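Local coordinates for amino acid ABC transporter, periplasmic amino acid-binding protein, putative (Streptococcus pneumoniae, PDB 4I62), which binds L-arginine, probably as the membrane-anchored substrate-binding component of an amino acid ABC transporter, at residues 48-52 against 198-202. Numbering follows the deposited sequence. Where two conformers were deposited one is given.
Sequences DFAPF and EEPVA. With ARG (arginine), chain B.
In the arginine-binding cleft of this type II periplasmic binding protein fold, F49, from the loop after strand 40-45, meets the N-cap residue E198 and V201 in the first turn of helix 199-208, in the other lobe. The F49 ring is sandwiched: NE of the bound arginine lies 3.4 Å above one face, so the guanidinium end rests on the aromatic ring, while V201 CG2 makes a CH-pi contact with the opposite face, 3.5 Å from the centroid and 10° off the normal. With CG anti to the backbone N (chi1 -156°), the F49 ring lies between the ligand and V201. E198 OE1 lies in the ring plane at the F49 edge, 3.5 Å from F49 CZ, its carboxylate turned 68° from the ring. That oxygen accepts a 2.9 Å hydrogen bond from the ligand N and is also hydrogen-bonded to Y227 OH; OE2 takes a weak one from the same ligand N. P200 CG abuts the edge of the F52 ring, 3.8 Å from F52 CE2, and Y126 and Y227 meet F52 edge-to-face. A50 O, part of the cis peptide bond to P51, receives a CA-H...O contact from V201 CA at 3.4 Å, and a bridging water donates both to A50 O, at 2.8 Å, and to V201 O.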
ATOM      1  N   ASP A  48       7.893  -0.794  -0.684  1.00 10.72           N
ATOM      2  CA  ASP A  48       7.978  -0.900  -2.122  0.50 10.90           C
ATOM      3  C   ASP A  48       6.621  -0.430  -2.685  1.00  9.47           C
ATOM      4  O   ASP A  48       6.005  -1.207  -3.416  1.00 11.24           O
ATOM      5  CB  ASP A  48       8.200  -2.375  -2.442  0.50 13.53           C
ATOM      6  CG  ASP A  48       8.552  -2.627  -3.894  0.50 13.76           C
ATOM      7  OD1 ASP A  48       8.700  -1.650  -4.660  0.50 18.84           O
ATOM      8  OD2 ASP A  48       8.697  -3.808  -4.260  0.50 16.35           O
ATOM      9  N   PHE A  49       6.166   0.764  -2.302  1.00  8.89           N
ATOM     10  CA  PHE A  49       4.774   1.164  -2.474  1.00  8.26           C
ATOM     11  C   PHE A  49       4.672   2.697  -2.436  1.00  9.02           C
ATOM     12  O   PHE A  49       3.877   3.268  -1.684  1.00  8.68           O
ATOM     13  CB  PHE A  49       3.913   0.479  -1.383  1.00  8.70           C
ATOM     14  CG  PHE A  49       2.458   0.327  -1.725  1.00  7.99           C
ATOM     15  CD1 PHE A  49       2.070  -0.534  -2.722  1.00  8.40           C
ATOM     16  CD2 PHE A  49       1.465   1.019  -1.029  1.00  8.21           C
ATOM     17  CE1 PHE A  49       0.718  -0.719  -3.013  1.00  8.51           C
ATOM     18  CE2 PHE A  49       0.133   0.839  -1.304  1.00  8.96           C
ATOM     19  CZ  PHE A  49      -0.259  -0.034  -2.308  1.00  8.90           C
ATOM     20  N   ALA A  50       5.477   3.371  -3.272  1.00  8.94           N
ATOM     21  CA  ALA A  50       5.417   4.826  -3.331  1.00  9.04           C
ATOM     22  C   ALA A  50       4.021   5.241  -3.808  1.00  8.76           C
ATOM     23  O   ALA A  50       3.472   4.621  -4.734  1.00  9.44           O
ATOM     24  CB  ALA A  50       6.470   5.374  -4.282  1.00 11.14           C
ATOM     25  N   PRO A  51       3.457   6.315  -3.249  1.00  8.95           N
ATOM     26  CA  PRO A  51       4.083   7.311  -2.355  1.00  9.35           C
ATOM     27  C   PRO A  51       4.017   6.963  -0.857  1.00  8.77           C
ATOM     28  O   PRO A  51       4.567   7.708  -0.028  1.00  9.61           O
ATOM     29  CB  PRO A  51       3.237   8.584  -2.627  1.00 11.15           C
ATOM     30  CG  PRO A  51       1.875   8.020  -2.944  1.00 11.14           C
ATOM     31  CD  PRO A  51       2.157   6.797  -3.769  1.00 10.02           C
ATOM     32  N   PHE A  52       3.331   5.881  -0.516  1.00  8.09           N
ATOM     33  CA  PHE A  52       3.025   5.569   0.892  1.00  8.16           C
ATOM     34  C   PHE A  52       4.262   5.131   1.674  1.00  7.56           C
ATOM     35  O   PHE A  52       4.544   5.654   2.776  1.00  7.91           O
ATOM     36  CB  PHE A  52       1.880   4.554   0.943  1.00  7.94           C
ATOM     37  CG  PHE A  52       0.646   5.098   0.296  1.00  8.12           C
ATOM     38  CD1 PHE A  52      -0.141   6.022   0.980  1.00  9.79           C
ATOM     39  CD2 PHE A  52       0.351   4.811  -1.038  1.00  9.57           C
ATOM     40  CE1 PHE A  52      -1.223   6.617   0.364  1.00 12.58           C
ATOM     41  CE2 PHE A  52      -0.729   5.427  -1.655  1.00 11.67           C
ATOM     42  CZ  PHE A  52      -1.508   6.324  -0.957  1.00 12.92           C
ATOM     43  N   GLU A 198      -3.310  -0.124  -7.200  1.00  7.59           N
ATOM     44  CA  GLU A 198      -4.077   1.081  -6.892  1.00  7.93           C
ATOM     45  C   GLU A 198      -3.459   2.300  -7.593  1.00  8.12           C
ATOM     46  O   GLU A 198      -2.231   2.396  -7.739  1.00  8.77           O
ATOM     47  CB  GLU A 198      -4.169   1.250  -5.375  1.00  8.15           C
ATOM     48  CG  GLU A 198      -5.157   0.205  -4.801  1.00  9.36           C
ATOM     49  CD  GLU A 198      -4.843  -0.352  -3.408  1.00  8.66           C
ATOM     50  OE1 GLU A 198      -3.663  -0.349  -2.975  1.00  8.29           O
ATOM     51  OE2 GLU A 198      -5.779  -0.885  -2.782  1.00  9.38           O
ATOM     52  N   GLU A 199      -4.316   3.221  -8.002  1.00  9.39           N
ATOM     53  CA  GLU A 199      -3.960   4.302  -8.901  1.00 10.54           C
ATOM     54  C   GLU A 199      -2.679   5.082  -8.531  1.00  9.78           C
ATOM     55  O   GLU A 199      -1.823   5.269  -9.397  1.00 10.50           O
ATOM     56  CB  GLU A 199      -5.153   5.248  -9.090  1.00 11.59           C
ATOM     57  CG  GLU A 199      -4.866   6.352 -10.100  1.00 13.76           C
ATOM     58  CD  GLU A 199      -6.101   7.157 -10.491  1.00 15.85           C
ATOM     59  OE1 GLU A 199      -7.124   7.111  -9.769  1.00 19.47           O
ATOM     60  OE2 GLU A 199      -6.037   7.925 -11.489  1.00 18.20           O
ATOM     61  N   PRO A 200      -2.538   5.558  -7.287  1.00 10.09           N
ATOM     62  CA  PRO A 200      -1.349   6.392  -6.998  1.00 10.35           C
ATOM     63  C   PRO A 200      -0.053   5.598  -7.118  1.00  9.89           C
ATOM     64  O   PRO A 200       0.976   6.119  -7.524  1.00 10.42           O
ATOM     65  CB  PRO A 200      -1.577   6.843  -5.536  1.00 12.36           C
ATOM     66  CG  PRO A 200      -2.549   5.860  -4.976  1.00 13.62           C
ATOM     67  CD  PRO A 200      -3.450   5.490  -6.130  1.00 11.55           C
ATOM     68  N   VAL A 201      -0.119   4.321  -6.774  1.00  9.75           N
ATOM     69  CA  VAL A 201       1.038   3.434  -6.849  1.00  9.01           C
ATOM     70  C   VAL A 201       1.372   3.115  -8.316  1.00  8.37           C
ATOM     71  O   VAL A 201       2.532   3.172  -8.733  1.00  9.53           O
ATOM     72  CB  VAL A 201       0.792   2.171  -5.993  1.00  8.83           C
ATOM     73  CG1 VAL A 201       1.908   1.157  -6.172  1.00  9.73           C
ATOM     74  CG2 VAL A 201       0.680   2.597  -4.533  1.00 10.72           C
ATOM     75  N   ALA A 202       0.348   2.847  -9.118  1.00  8.74           N
ATOM     76  CA  ALA A 202       0.552   2.672 -10.544  1.00  8.83           C
ATOM     77  C   ALA A 202       1.198   3.904 -11.165  1.00  9.25           C
ATOM     78  O   ALA A 202       2.157   3.794 -11.937  1.00  9.69           O
ATOM     79  CB  ALA A 202      -0.769   2.320 -11.230  1.00  9.78           C
TER
HETATM   80  N   ARG B 301      -3.995  -1.948  -0.559  1.00  7.22           N
HETATM   81  CA  ARG B 301      -3.592  -3.352  -0.834  1.00  7.21           C
HETATM   82  C   ARG B 301      -3.950  -4.273   0.329  1.00  6.85           C
HETATM   83  O   ARG B 301      -4.166  -3.778   1.456  1.00  7.83           O
HETATM   84  CB  ARG B 301      -2.128  -3.437  -1.220  1.00  7.22           C
HETATM   85  CG  ARG B 301      -1.188  -2.822  -0.179  1.00  7.27           C
HETATM   86  CD  ARG B 301       0.261  -3.172  -0.446  1.00  6.76           C
HETATM   87  NE  ARG B 301       1.129  -2.335   0.362  1.00  7.20           N
HETATM   88  CZ  ARG B 301       2.444  -2.408   0.389  1.00  6.86           C
HETATM   89  NH1 ARG B 301       3.135  -1.595   1.181  1.00  7.89           N
HETATM   90  NH2 ARG B 301       3.076  -3.303  -0.369  1.00  7.69           N
HETATM   91  OXT ARG B 301      -3.960  -5.526   0.092  1.00  7.84           O
HETATM   92  O   HOH W   1       4.789   3.378  -6.905  1.00 11.58           O